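Local coordinates for protein tumor necrosis factor ligand superfamily member 13 (Mus musculus, PDB 1U5X) that acts as a trimeric cytokine that binds the receptors TACI and BCMA and takes part in regulating tumor cell growth, at residues A[8-13]-A[38-43]; A[22-27]-A[124-129]; A[69-74]-A[80-85]; A[86-91]-A[97-102]; A[115-120]-A[133-138]. One frame throughout, in Å; residues are numbered along the deposited sequence.

All five contacts belong to one jelly-roll TNF homology domain and draw on strands of its two packed sheets. Contact 5 sits at the geometric centre of the subunit, and contacts 1 and 3 lie on opposite sides of it, their centres about 16 Å apart. Strand 7-16 of contact 1 pairs with strand 134-139 of contact 5, and strand 71-75 of contact 3 pairs with strand 114-119 of contact 5. Contact 2 closes a long loop of chain that encloses contacts 3 and 4, which follow one another in series. Contact 4 is farthest from contact 1, about 22 Å between centres. Contacts 3 and 4 both meet the third subunit, so that side of the sandwich also faces a neighbouring subunit.

Contact 1 of 5, residues A[8-13]-A[38-43]; sequences LHLVPV and LEAQGD
No ring or other flat group lies between L8 and L10 on one strand and L38 and A40 on the other. The nearby imidazole of H9 is on the other face of strand 7-16, where it meets the ring of F134 and, across the trimer interface, that of F107 of the second subunit. The contact itself is aliphatic. Strands 8-12 and 38-41 run almost in the same direction, 12° apart, with their axes 8.8 Å from each other and no hydrogen bond between them. L8 holds CG anti to its backbone N (chi1 -176°), which carries CD2 across the gap to a point 3.9 Å from L38 CB; the two leucine side chains meet at a slant. Two residues on, L10 CD2 rests 3.6 Å from A40 CB. L10 also touches V45, L135 and F137, while L38 reaches V47 and F137, so the pairs merge with a larger apolar interior. Inner strand 7-16 faces outer strand 38-41 across a layer of side chains alone, as expected for the two packed sheets of the TNF-family jelly roll.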
# COMPACT_ATOMS: atom_id res chain seq x y z
N LEU A 8 -10.37 6.37 10.40
CA LEU A 8 -11.45 5.36 10.37
C LEU A 8 -10.94 4.10 9.72
O LEU A 8 -10.47 4.16 8.62
CB LEU A 8 -12.69 5.89 9.61
CG LEU A 8 -13.94 5.02 9.55
CD1 LEU A 8 -14.54 4.82 10.91
CD2 LEU A 8 -14.96 5.65 8.58
N HIS A 9 -11.00 2.97 10.42
CA HIS A 9 -10.61 1.68 9.87
C HIS A 9 -11.84 0.79 9.98
O HIS A 9 -12.40 0.62 11.05
CB HIS A 9 -9.42 1.08 10.60
CG HIS A 9 -8.89 -0.17 9.98
ND1 HIS A 9 -7.99 -0.16 8.92
CD2 HIS A 9 -9.11 -1.48 10.27
CE1 HIS A 9 -7.66 -1.42 8.63
NE2 HIS A 9 -8.34 -2.23 9.43
N LEU A 10 -12.22 0.23 8.84
CA LEU A 10 -13.44 -0.53 8.64
C LEU A 10 -13.14 -1.93 8.14
O LEU A 10 -12.17 -2.14 7.36
CB LEU A 10 -14.28 0.15 7.57
CG LEU A 10 -14.63 1.62 7.77
CD1 LEU A 10 -14.97 2.25 6.43
CD2 LEU A 10 -15.78 1.74 8.73
N VAL A 11 -13.95 -2.88 8.58
CA VAL A 11 -13.83 -4.27 8.16
C VAL A 11 -15.20 -4.81 7.76
O VAL A 11 -16.22 -4.17 8.02
CB VAL A 11 -13.20 -5.12 9.29
CG1 VAL A 11 -11.81 -4.58 9.63
CG2 VAL A 11 -14.09 -5.18 10.50
N PRO A 12 -15.25 -5.97 7.10
CA PRO A 12 -16.55 -6.47 6.65
C PRO A 12 -17.49 -6.96 7.76
O PRO A 12 -17.08 -7.52 8.78
CB PRO A 12 -16.18 -7.64 5.74
CG PRO A 12 -14.72 -7.42 5.36
CD PRO A 12 -14.16 -6.83 6.64
N VAL A 13 -18.78 -6.78 7.50
CA VAL A 13 -19.82 -7.45 8.27
C VAL A 13 -20.43 -8.57 7.42
O VAL A 13 -20.74 -9.65 7.92
CB VAL A 13 -20.92 -6.47 8.77
CG1 VAL A 13 -20.33 -5.30 9.44
CG2 VAL A 13 -21.85 -6.02 7.70
N LEU A 38 -16.16 11.34 9.28
CA LEU A 38 -16.46 10.22 8.40
C LEU A 38 -17.45 9.24 9.04
O LEU A 38 -17.41 9.01 10.25
CB LEU A 38 -15.17 9.47 8.07
CG LEU A 38 -14.14 10.25 7.27
CD1 LEU A 38 -12.85 9.50 7.35
CD2 LEU A 38 -14.55 10.42 5.84
N GLU A 39 -18.35 8.67 8.24
CA GLU A 39 -19.29 7.68 8.78
C GLU A 39 -19.58 6.54 7.81
O GLU A 39 -20.17 6.77 6.76
CB GLU A 39 -20.62 8.32 9.13
CG GLU A 39 -21.56 7.44 9.98
CD GLU A 39 -22.94 8.06 10.19
OE1 GLU A 39 -23.19 9.14 9.64
OE2 GLU A 39 -23.79 7.44 10.87
N ALA A 40 -19.31 5.31 8.25
CA ALA A 40 -19.79 4.13 7.52
C ALA A 40 -21.31 3.99 7.67
O ALA A 40 -21.86 4.03 8.80
CB ALA A 40 -19.07 2.86 8.00
N GLN A 41 -21.99 3.86 6.54
CA GLN A 41 -23.42 3.60 6.49
C GLN A 41 -23.62 2.41 5.56
O GLN A 41 -23.86 2.58 4.36
CB GLN A 41 -24.22 4.80 5.96
CG GLN A 41 -24.02 6.09 6.75
CD GLN A 41 -25.04 7.17 6.41
OE1 GLN A 41 -25.52 7.24 5.27
NE2 GLN A 41 -25.38 8.01 7.38
N GLY A 42 -23.42 1.21 6.13
CA GLY A 42 -23.66 -0.03 5.41
C GLY A 42 -22.59 -0.27 4.37
O GLY A 42 -21.44 -0.53 4.71
N ASP A 43 -22.94 -0.15 3.09
CA ASP A 43 -21.93 -0.43 2.04
C ASP A 43 -21.20 0.80 1.50
O ASP A 43 -20.34 0.66 0.65
CB ASP A 43 -22.50 -1.32 0.90
CG ASP A 43 -23.54 -0.63 0.06
OD1 ASP A 43 -23.78 0.58 0.20
OD2 ASP A 43 -24.20 -1.27 -0.79

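Contact 2 of 5, residues A[22-27]-A[124-129]; sequences DVTEVM and AKLSLS
One polar bond ties the two segments: the backbone N of A124 donates to T24 OG1 over 3.0 Å with an almost perfectly straight N-H...O angle of 178°. T24 places this oxygen beside its own backbone N (chi1 -64°), and the hydroxyl is also hydrogen-bonded to the carbonyl oxygen of R121, so the loop grips OG1 twice. The same torsion turns the methyl group to the apolar side. There T24 CG2 and L126 CD1 meet tip to tip at 3.8 Å, and V26 CG2 approaches the same leucine methyl, L126 CD1, more loosely at 4.2 Å. L126 also packs on V59, F61 and I119. Within the loop, K125 is the centre of an inverse gamma turn, and S127 OG accepts from the backbone N of S129 in an ST turn. The contact thus fastens the long loop between strands 114-119 and 134-139 to strand 24-34, near T24, as a connecting loop folded over one end of the TNF jelly roll.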
# COMPACT_ATOMS: atom_id res chain seq x y z
N ASP A 22 -22.81 -8.18 -12.39
CA ASP A 22 -22.04 -6.95 -12.54
C ASP A 22 -21.37 -6.42 -11.26
O ASP A 22 -20.30 -5.82 -11.37
CB ASP A 22 -22.91 -5.86 -13.13
N VAL A 23 -21.98 -6.56 -10.08
CA VAL A 23 -21.40 -5.93 -8.87
C VAL A 23 -21.52 -6.67 -7.52
O VAL A 23 -22.57 -7.20 -7.18
CB VAL A 23 -21.99 -4.52 -8.65
CG1 VAL A 23 -21.63 -3.96 -7.29
CG2 VAL A 23 -21.51 -3.56 -9.74
N THR A 24 -20.43 -6.64 -6.76
CA THR A 24 -20.40 -7.03 -5.35
C THR A 24 -19.86 -5.88 -4.50
O THR A 24 -18.96 -5.14 -4.90
CB THR A 24 -19.57 -8.31 -5.20
OG1 THR A 24 -20.23 -9.37 -5.92
CG2 THR A 24 -19.52 -8.80 -3.77
N GLU A 25 -20.47 -5.69 -3.34
CA GLU A 25 -20.01 -4.70 -2.39
C GLU A 25 -19.88 -5.34 -1.00
O GLU A 25 -20.21 -6.49 -0.81
CB GLU A 25 -20.95 -3.48 -2.36
CG GLU A 25 -20.84 -2.56 -3.57
CD GLU A 25 -21.97 -1.53 -3.66
OE1 GLU A 25 -23.08 -1.89 -4.13
OE2 GLU A 25 -21.73 -0.35 -3.27
N VAL A 26 -19.37 -4.57 -0.07
CA VAL A 26 -19.13 -5.00 1.29
C VAL A 26 -19.91 -4.09 2.23
O VAL A 26 -19.88 -2.87 2.10
CB VAL A 26 -17.62 -4.88 1.57
CG1 VAL A 26 -17.28 -5.33 2.99
CG2 VAL A 26 -16.84 -5.70 0.54
N MET A 27 -20.64 -4.69 3.15
CA MET A 27 -21.20 -3.94 4.27
C MET A 27 -20.08 -3.75 5.30
O MET A 27 -19.47 -4.73 5.73
CB MET A 27 -22.37 -4.72 4.86
CG MET A 27 -23.48 -4.93 3.87
SD MET A 27 -24.33 -3.41 3.58
CE MET A 27 -25.61 -3.47 4.86
N ALA A 124 -19.03 -12.14 -6.02
CA ALA A 124 -17.59 -12.25 -5.96
C ALA A 124 -17.19 -12.98 -4.68
O ALA A 124 -17.73 -12.70 -3.61
CB ALA A 124 -16.97 -10.86 -6.01
N LYS A 125 -16.26 -13.92 -4.80
CA LYS A 125 -15.82 -14.68 -3.64
C LYS A 125 -14.78 -13.83 -2.91
O LYS A 125 -13.59 -13.89 -3.19
CB LYS A 125 -15.27 -16.05 -4.05
CG LYS A 125 -16.31 -16.99 -4.76
N LEU A 126 -15.27 -12.98 -2.00
CA LEU A 126 -14.43 -12.09 -1.19
C LEU A 126 -14.36 -12.65 0.23
O LEU A 126 -15.32 -13.24 0.69
CB LEU A 126 -15.03 -10.69 -1.14
CG LEU A 126 -15.47 -10.06 -2.47
CD1 LEU A 126 -16.05 -8.65 -2.27
CD2 LEU A 126 -14.27 -10.02 -3.41
N SER A 127 -13.24 -12.45 0.92
CA SER A 127 -13.12 -12.90 2.32
C SER A 127 -13.74 -11.83 3.23
O SER A 127 -13.55 -10.63 3.01
CB SER A 127 -11.65 -13.12 2.70
OG SER A 127 -11.48 -13.36 4.09
N LEU A 128 -14.50 -12.30 4.21
CA LEU A 128 -15.03 -11.46 5.28
C LEU A 128 -13.96 -11.14 6.33
O LEU A 128 -14.22 -10.36 7.25
CB LEU A 128 -16.18 -12.15 6.03
CG LEU A 128 -17.58 -12.21 5.42
CD1 LEU A 128 -18.51 -12.89 6.40
CD2 LEU A 128 -18.04 -10.79 5.10
N SER A 129 -12.81 -11.79 6.24
CA SER A 129 -11.84 -11.68 7.32
C SER A 129 -11.40 -10.25 7.44
O SER A 129 -11.01 -9.65 6.43
CB SER A 129 -10.61 -12.54 7.05
OG SER A 129 -9.57 -12.18 7.94

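Contact 3 of 5, residues A[69-74]-A[80-85]; sequences GQVVSR and RETLFR
Strands 71-74 and 80-85 form an antiparallel hairpin whose register slips by one at a classic beta bulge, where L83 and F84 both face V72. V72 O accepts two N-H groups, L83 N at 2.8 Å and the longer F84 N at 3.3 Å, both in the carbonyl plane, while V72 N gives its hydrogen to F84 O. Beyond the bulge R74 and E81 exchange a regular pair of backbone bonds. F84 has CG wedged between its backbone N and carbonyl carbon (chi1 60°), which folds the ring over V72: V72 CB stands 3.9 Å from the ring centroid, close to its normal, in a CH-pi contact. F84 also packs on F134 of the third subunit. The aliphatic part of R74 crosses L83 at about a right angle, R74 CG 3.8 Å from L83 CD2. R74 NH2 lies 2.6 Å from E81 OE2 in a salt bridge; the carboxylate comes over one guanidinium face, planes 64° apart. On the other face of the hairpin V71 CG1 is 3.6 Å from T82 CG2, and one of two R85 conformers sets its guanidinium beside V71. There a water lies 2.6 Å from S73 OG and 2.7 Å from T82 OG1. One face is thus apolar and aromatic with a charge pair at its end, the other mixed, while the bulge takes up the extra residue, with V72 O serving both N-H groups.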
# COMPACT_ATOMS: atom_id res chain seq x y z
N GLY A 69 -10.55 -7.39 -8.90
CA GLY A 69 -10.09 -6.12 -8.39
C GLY A 69 -11.22 -5.25 -7.91
O GLY A 69 -12.37 -5.38 -8.33
N GLN A 70 -10.87 -4.31 -7.07
CA GLN A 70 -11.86 -3.42 -6.49
C GLN A 70 -11.67 -2.03 -7.03
O GLN A 70 -10.58 -1.65 -7.38
CB GLN A 70 -11.81 -3.42 -4.97
CG GLN A 70 -10.65 -2.68 -4.35
CD GLN A 70 -9.51 -3.60 -4.08
OE1 GLN A 70 -9.33 -4.63 -4.79
NE2 GLN A 70 -8.71 -3.25 -3.07
N VAL A 71 -12.75 -1.27 -7.06
CA VAL A 71 -12.76 0.09 -7.53
C VAL A 71 -13.31 1.00 -6.45
O VAL A 71 -14.41 0.78 -5.96
CB VAL A 71 -13.69 0.22 -8.76
CG1 VAL A 71 -13.53 1.60 -9.41
CG2 VAL A 71 -13.43 -0.90 -9.77
N VAL A 72 -12.55 2.02 -6.08
CA VAL A 72 -12.92 2.99 -5.05
C VAL A 72 -13.24 4.33 -5.68
O VAL A 72 -12.42 4.87 -6.40
CB VAL A 72 -11.75 3.19 -4.03
CG1 VAL A 72 -12.11 4.18 -2.95
CG2 VAL A 72 -11.35 1.84 -3.38
N SER A 73 -14.46 4.84 -5.43
CA SER A 73 -14.99 6.02 -6.09
C SER A 73 -15.64 6.99 -5.11
O SER A 73 -16.04 6.60 -3.99
CB SER A 73 -16.02 5.67 -7.17
OG SER A 73 -15.57 4.66 -8.04
N ARG A 74 -15.73 8.24 -5.53
CA ARG A 74 -16.44 9.27 -4.81
C ARG A 74 -17.61 9.80 -5.64
O ARG A 74 -17.50 10.02 -6.85
CB ARG A 74 -15.51 10.40 -4.36
CG ARG A 74 -15.08 11.40 -5.44
CD ARG A 74 -14.91 12.82 -4.90
NE ARG A 74 -13.83 13.53 -5.58
CZ ARG A 74 -14.00 14.53 -6.45
NH1 ARG A 74 -15.22 14.97 -6.77
NH2 ARG A 74 -12.94 15.10 -7.01
N ARG A 80 -19.64 11.79 -10.44
CA ARG A 80 -19.13 10.52 -9.99
C ARG A 80 -17.71 10.37 -10.54
O ARG A 80 -17.47 10.66 -11.72
CB ARG A 80 -20.06 9.39 -10.47
CG ARG A 80 -19.37 8.10 -10.88
CD ARG A 80 -20.32 6.91 -10.94
NE ARG A 80 -19.69 5.73 -11.54
CZ ARG A 80 -20.34 4.66 -11.98
NH1 ARG A 80 -21.67 4.58 -11.91
NH2 ARG A 80 -19.67 3.65 -12.50
N GLU A 81 -16.78 9.94 -9.69
CA GLU A 81 -15.36 9.94 -10.03
C GLU A 81 -14.69 8.71 -9.47
O GLU A 81 -14.79 8.47 -8.29
CB GLU A 81 -14.71 11.19 -9.42
CG GLU A 81 -13.25 11.42 -9.77
CD GLU A 81 -12.67 12.63 -9.05
OE1 GLU A 81 -11.61 12.48 -8.38
OE2 GLU A 81 -13.27 13.72 -9.15
N THR A 82 -13.97 7.94 -10.29
CA THR A 82 -13.14 6.88 -9.72
C THR A 82 -11.92 7.53 -9.07
O THR A 82 -11.33 8.45 -9.64
CB THR A 82 -12.70 5.90 -10.82
OG1 THR A 82 -13.86 5.34 -11.46
CG2 THR A 82 -11.93 4.74 -10.26
N LEU A 83 -11.56 7.07 -7.88
CA LEU A 83 -10.36 7.54 -7.21
C LEU A 83 -9.17 6.64 -7.53
O LEU A 83 -8.14 7.11 -8.01
CB LEU A 83 -10.59 7.66 -5.73
CG LEU A 83 -11.71 8.63 -5.30
CD1 LEU A 83 -11.76 8.71 -3.78
CD2 LEU A 83 -11.55 9.99 -5.89
N PHE A 84 -9.30 5.36 -7.26
CA PHE A 84 -8.29 4.41 -7.66
C PHE A 84 -8.87 3.01 -7.77
O PHE A 84 -9.95 2.73 -7.26
CB PHE A 84 -7.14 4.39 -6.65
CG PHE A 84 -7.53 4.02 -5.25
CD1 PHE A 84 -7.95 5.00 -4.37
CD2 PHE A 84 -7.44 2.71 -4.79
CE1 PHE A 84 -8.28 4.70 -3.05
CE2 PHE A 84 -7.75 2.39 -3.46
CZ PHE A 84 -8.17 3.40 -2.58
N ARG A 85 -8.12 2.13 -8.41
CA ARG A 85 -8.51 0.71 -8.49
C ARG A 85 -7.29 -0.20 -8.26
O ARG A 85 -6.16 0.20 -8.44
CB ARG A 85 -9.25 0.44 -9.80
CG ARG A 85 -8.38 -0.13 -10.91
CD ARG A 85 -8.95 -0.06 -12.35
NE ARG A 85 -10.36 -0.42 -12.52
CZ ARG A 85 -11.31 0.35 -13.06
NH1 ARG A 85 -11.04 1.58 -13.50
NH2 ARG A 85 -12.54 -0.11 -13.18
O HOH W 1 -10.23 -2.82 -10.62
O HOH W 2 -16.16 4.14 -10.57

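Contact 4 of 5, residues A[86-91]-A[97-102]; sequences CIRSMP and AYNSCY
A disulfide between C86 and C101 (C86 SG-C101 SG 2.0 Å) makes this a covalent cross-link, tying the irregular segment 86-91, which follows strand 80-85, to the beginning of strand 99-109. The two pieces run nearly antiparallel, 165° apart end to end. Each cysteine swings SG to the side opposite its own N, and the bridge has a left-handed twist, with chi3 at -96°. R88 leans on it: R88 CG is 3.3 Å from C101 SG, and the chain then bends at chi2 (-104°) to lay the guanidinium flat beneath that sulfur, which sits over the centre of one face. At the guanidinium edge, R88 NE makes a weak bond of 3.1 Å to S100 O, while NH1 is bonded to S100 O of the third subunit. Within the jelly roll this is the connection between two strands that lie at the trimer interface, and Y102 meets the Y102 rings of both other subunits edge-to-face. Farther out, M90 curls at chi2 and chi3 and runs past N99 in the opposite direction, which brings M90 SD within 3.4 Å of N99 ND2 as the acceptor of a weak but fairly straight hydrogen bond. The methyl group M90 CE continues to A97 C, 3.5 Å away. The other end of the N99 amide, OD1, accepts from S89 N of the second subunit, so both ends of this buried group are used. Y102 N, covered by the disulfide, has no polar partner in the model.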
# COMPACT_ATOMS: atom_id res chain seq x y z
N CYS A 86 -7.56 -1.42 -7.82
CA CYS A 86 -6.56 -2.46 -7.68
C CYS A 86 -6.95 -3.57 -8.64
O CYS A 86 -8.14 -3.83 -8.80
CB CYS A 86 -6.58 -2.93 -6.24
SG CYS A 86 -5.21 -4.01 -5.89
N ILE A 87 -6.00 -4.19 -9.34
CA ILE A 87 -6.32 -5.27 -10.29
C ILE A 87 -5.36 -6.45 -10.11
O ILE A 87 -4.16 -6.24 -10.01
CB ILE A 87 -6.24 -4.76 -11.77
CG1 ILE A 87 -7.05 -3.49 -11.97
CG2 ILE A 87 -6.80 -5.82 -12.69
CD1 ILE A 87 -6.60 -2.73 -13.15
N ARG A 88 -5.88 -7.69 -10.11
CA ARG A 88 -5.06 -8.90 -9.91
C ARG A 88 -5.56 -10.03 -10.76
O ARG A 88 -6.70 -10.41 -10.61
CB ARG A 88 -5.17 -9.43 -8.48
CG ARG A 88 -4.46 -8.63 -7.48
CD ARG A 88 -3.16 -9.22 -6.97
NE ARG A 88 -2.46 -8.18 -6.24
CZ ARG A 88 -2.07 -7.01 -6.75
NH1 ARG A 88 -2.25 -6.72 -8.04
NH2 ARG A 88 -1.49 -6.12 -5.96
N SER A 89 -4.70 -10.61 -11.60
CA SER A 89 -5.01 -11.87 -12.25
C SER A 89 -4.98 -13.00 -11.21
O SER A 89 -4.19 -12.98 -10.25
CB SER A 89 -4.03 -12.15 -13.38
OG SER A 89 -4.09 -11.12 -14.34
N MET A 90 -5.89 -13.96 -11.39
CA MET A 90 -6.02 -15.08 -10.48
C MET A 90 -5.58 -16.35 -11.21
O MET A 90 -5.82 -16.48 -12.41
CB MET A 90 -7.48 -15.22 -10.02
CG MET A 90 -8.02 -14.02 -9.24
SD MET A 90 -7.12 -13.66 -7.71
CE MET A 90 -7.16 -15.33 -6.85
N PRO A 91 -4.91 -17.26 -10.49
CA PRO A 91 -4.55 -18.57 -11.06
C PRO A 91 -5.77 -19.36 -11.51
O PRO A 91 -6.86 -19.18 -10.96
CB PRO A 91 -3.90 -19.30 -9.88
CG PRO A 91 -3.43 -18.25 -8.97
CD PRO A 91 -4.40 -17.11 -9.12
N ALA A 97 -5.32 -19.24 -6.80
CA ALA A 97 -6.49 -19.42 -5.95
C ALA A 97 -6.70 -18.28 -4.95
O ALA A 97 -7.82 -18.01 -4.52
CB ALA A 97 -6.36 -20.75 -5.23
N TYR A 98 -5.61 -17.61 -4.56
CA TYR A 98 -5.67 -16.67 -3.46
C TYR A 98 -4.80 -15.47 -3.74
O TYR A 98 -3.65 -15.61 -4.19
CB TYR A 98 -5.19 -17.32 -2.17
CG TYR A 98 -5.94 -18.55 -1.78
CD1 TYR A 98 -5.56 -19.80 -2.26
CD2 TYR A 98 -7.03 -18.49 -0.90
CE1 TYR A 98 -6.24 -20.94 -1.89
CE2 TYR A 98 -7.71 -19.62 -0.52
CZ TYR A 98 -7.32 -20.85 -1.02
OH TYR A 98 -7.98 -21.99 -0.66
N ASN A 99 -5.36 -14.29 -3.48
CA ASN A 99 -4.63 -13.04 -3.70
C ASN A 99 -5.29 -11.86 -3.01
O ASN A 99 -6.47 -11.62 -3.21
CB ASN A 99 -4.58 -12.72 -5.20
CG ASN A 99 -3.47 -13.46 -5.94
OD1 ASN A 99 -2.31 -13.40 -5.56
ND2 ASN A 99 -3.84 -14.12 -7.05
N SER A 100 -4.52 -11.09 -2.23
CA SER A 100 -4.97 -9.82 -1.72
C SER A 100 -4.63 -8.75 -2.76
O SER A 100 -3.64 -8.85 -3.49
CB SER A 100 -4.34 -9.50 -0.33
OG SER A 100 -2.93 -9.53 -0.36
N CYS A 101 -5.47 -7.74 -2.85
CA CYS A 101 -5.25 -6.62 -3.73
C CYS A 101 -5.32 -5.38 -2.86
O CYS A 101 -6.37 -5.05 -2.35
CB CYS A 101 -6.33 -6.61 -4.82
SG CYS A 101 -5.79 -5.88 -6.35
N TYR A 102 -4.19 -4.71 -2.70
CA TYR A 102 -4.13 -3.48 -1.89
C TYR A 102 -3.85 -2.28 -2.80
O TYR A 102 -2.99 -2.35 -3.68
CB TYR A 102 -2.99 -3.59 -0.86
CG TYR A 102 -2.82 -2.38 0.04
CD1 TYR A 102 -2.11 -1.25 -0.39
CD2 TYR A 102 -3.41 -2.32 1.31
CE1 TYR A 102 -1.98 -0.11 0.42
CE2 TYR A 102 -3.26 -1.18 2.12
CZ TYR A 102 -2.55 -0.11 1.69
OH TYR A 102 -2.35 1.06 2.42

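Contact 5 of 5, residues A[115-120]-A[133-138]; sequences ITVKIP and TFLGFV
V117 and L135 make the close-fitting part of this contact: the single methyl V117 CG2 sits against both branches of the leucine, 3.8 Å from L135 CD1 and equally far from L135 CD2. L135 turns its fork away from its own N (chi1 177°), which extends it across the gap, and the two side chains pass each other in opposite directions. I115 and F137 also pass in opposite directions, slightly less closely. The aromatic ring shows its edge, with I115 CG1 near the ring plane and 4.0 Å from F137 CE2, while the other branch, I115 CG2, is 4.0 Å from F137 CZ. No hydrogen bond crosses between the segments, and the CA atoms of V117 and L135 are 8.6 Å apart. This is the spacing of two sheets packed face to face, strand 114-119 of the outer layer against strand 134-139 of the inner one, at the very centre of the TNF jelly roll. Around the four residues, V45 covers L135 and F137, V47 meets I115 and V72 meets V117. The packing slackens toward I119 and T133, whose side chains stay nearly 7 Å from the opposite segment; I119 is instead met by F61, M68, A124 and L126. On the outward side of strand 114-119, K118 is partly exposed, and P120 just beyond the strand lies open to solvent.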
# COMPACT_ATOMS: atom_id res chain seq x y z
N ILE A 115 -18.36 7.65 -0.51
CA ILE A 115 -17.29 6.76 -0.95
C ILE A 115 -17.81 5.34 -1.13
O ILE A 115 -18.46 4.80 -0.23
CB ILE A 115 -16.12 6.78 0.08
CG1 ILE A 115 -15.71 8.22 0.41
CG2 ILE A 115 -14.91 5.95 -0.42
CD1 ILE A 115 -15.33 9.06 -0.78
N THR A 116 -17.55 4.74 -2.30
CA THR A 116 -17.99 3.39 -2.64
C THR A 116 -16.79 2.49 -2.88
O THR A 116 -15.76 2.96 -3.39
CB THR A 116 -18.86 3.37 -3.89
OG1 THR A 116 -18.22 4.07 -4.98
CG2 THR A 116 -20.19 4.11 -3.70
N VAL A 117 -16.90 1.23 -2.49
CA VAL A 117 -15.90 0.20 -2.86
C VAL A 117 -16.67 -0.90 -3.56
O VAL A 117 -17.53 -1.54 -2.95
CB VAL A 117 -15.12 -0.34 -1.63
CG1 VAL A 117 -14.09 -1.38 -2.05
CG2 VAL A 117 -14.42 0.77 -0.91
N LYS A 118 -16.44 -1.07 -4.87
CA LYS A 118 -17.20 -2.03 -5.67
C LYS A 118 -16.25 -3.01 -6.34
O LYS A 118 -15.16 -2.63 -6.80
CB LYS A 118 -18.05 -1.32 -6.75
CG LYS A 118 -19.12 -0.41 -6.17
CD LYS A 118 -19.96 0.28 -7.26
CE LYS A 118 -21.28 0.76 -6.71
NZ LYS A 118 -22.13 1.39 -7.74
N ILE A 119 -16.68 -4.28 -6.36
CA ILE A 119 -16.04 -5.33 -7.14
C ILE A 119 -16.95 -5.68 -8.32
O ILE A 119 -18.06 -6.15 -8.12
CB ILE A 119 -15.77 -6.57 -6.24
CG1 ILE A 119 -14.73 -6.25 -5.16
CG2 ILE A 119 -15.23 -7.72 -7.09
CD1 ILE A 119 -15.19 -5.47 -3.95
N PRO A 120 -16.50 -5.45 -9.55
CA PRO A 120 -17.37 -5.60 -10.73
C PRO A 120 -17.59 -7.04 -11.22
O PRO A 120 -17.47 -7.33 -12.42
CB PRO A 120 -16.65 -4.75 -11.78
CG PRO A 120 -15.23 -4.88 -11.43
CD PRO A 120 -15.17 -4.95 -9.92
N THR A 133 -9.63 -8.16 4.20
CA THR A 133 -10.45 -7.20 3.48
C THR A 133 -10.73 -6.06 4.45
O THR A 133 -11.26 -6.28 5.52
CB THR A 133 -11.75 -7.86 3.03
OG1 THR A 133 -11.42 -8.91 2.13
CG2 THR A 133 -12.61 -6.94 2.24
N PHE A 134 -10.33 -4.85 4.08
CA PHE A 134 -10.51 -3.69 4.93
C PHE A 134 -10.45 -2.40 4.13
O PHE A 134 -10.08 -2.38 2.96
CB PHE A 134 -9.51 -3.73 6.10
CG PHE A 134 -8.07 -3.87 5.69
CD1 PHE A 134 -7.35 -2.78 5.25
CD2 PHE A 134 -7.42 -5.10 5.81
CE1 PHE A 134 -6.01 -2.90 4.89
CE2 PHE A 134 -6.09 -5.20 5.45
CZ PHE A 134 -5.40 -4.13 5.03
N LEU A 135 -10.88 -1.33 4.78
CA LEU A 135 -11.01 -0.03 4.15
C LEU A 135 -10.71 1.01 5.20
O LEU A 135 -11.24 0.96 6.32
CB LEU A 135 -12.45 0.18 3.65
CG LEU A 135 -12.74 1.56 3.02
CD1 LEU A 135 -11.95 1.78 1.75
CD2 LEU A 135 -14.26 1.68 2.75
N GLY A 136 -9.86 1.97 4.88
CA GLY A 136 -9.60 3.01 5.85
C GLY A 136 -9.23 4.37 5.33
O GLY A 136 -8.94 4.57 4.16
N PHE A 137 -9.26 5.33 6.26
CA PHE A 137 -9.12 6.76 6.01
C PHE A 137 -8.25 7.43 7.05
O PHE A 137 -8.41 7.17 8.25
CB PHE A 137 -10.50 7.49 6.10
CG PHE A 137 -11.56 6.99 5.13
CD1 PHE A 137 -12.18 5.78 5.32
CD2 PHE A 137 -11.94 7.76 4.04
CE1 PHE A 137 -13.13 5.34 4.45
CE2 PHE A 137 -12.91 7.32 3.18
CZ PHE A 137 -13.48 6.10 3.36
N VAL A 138 -7.39 8.37 6.64
CA VAL A 138 -6.69 9.24 7.56
C VAL A 138 -6.75 10.67 7.01
O VAL A 138 -6.23 10.95 5.92
CB VAL A 138 -5.19 8.90 7.67
CG1 VAL A 138 -4.48 9.86 8.66
CG2 VAL A 138 -5.02 7.42 8.07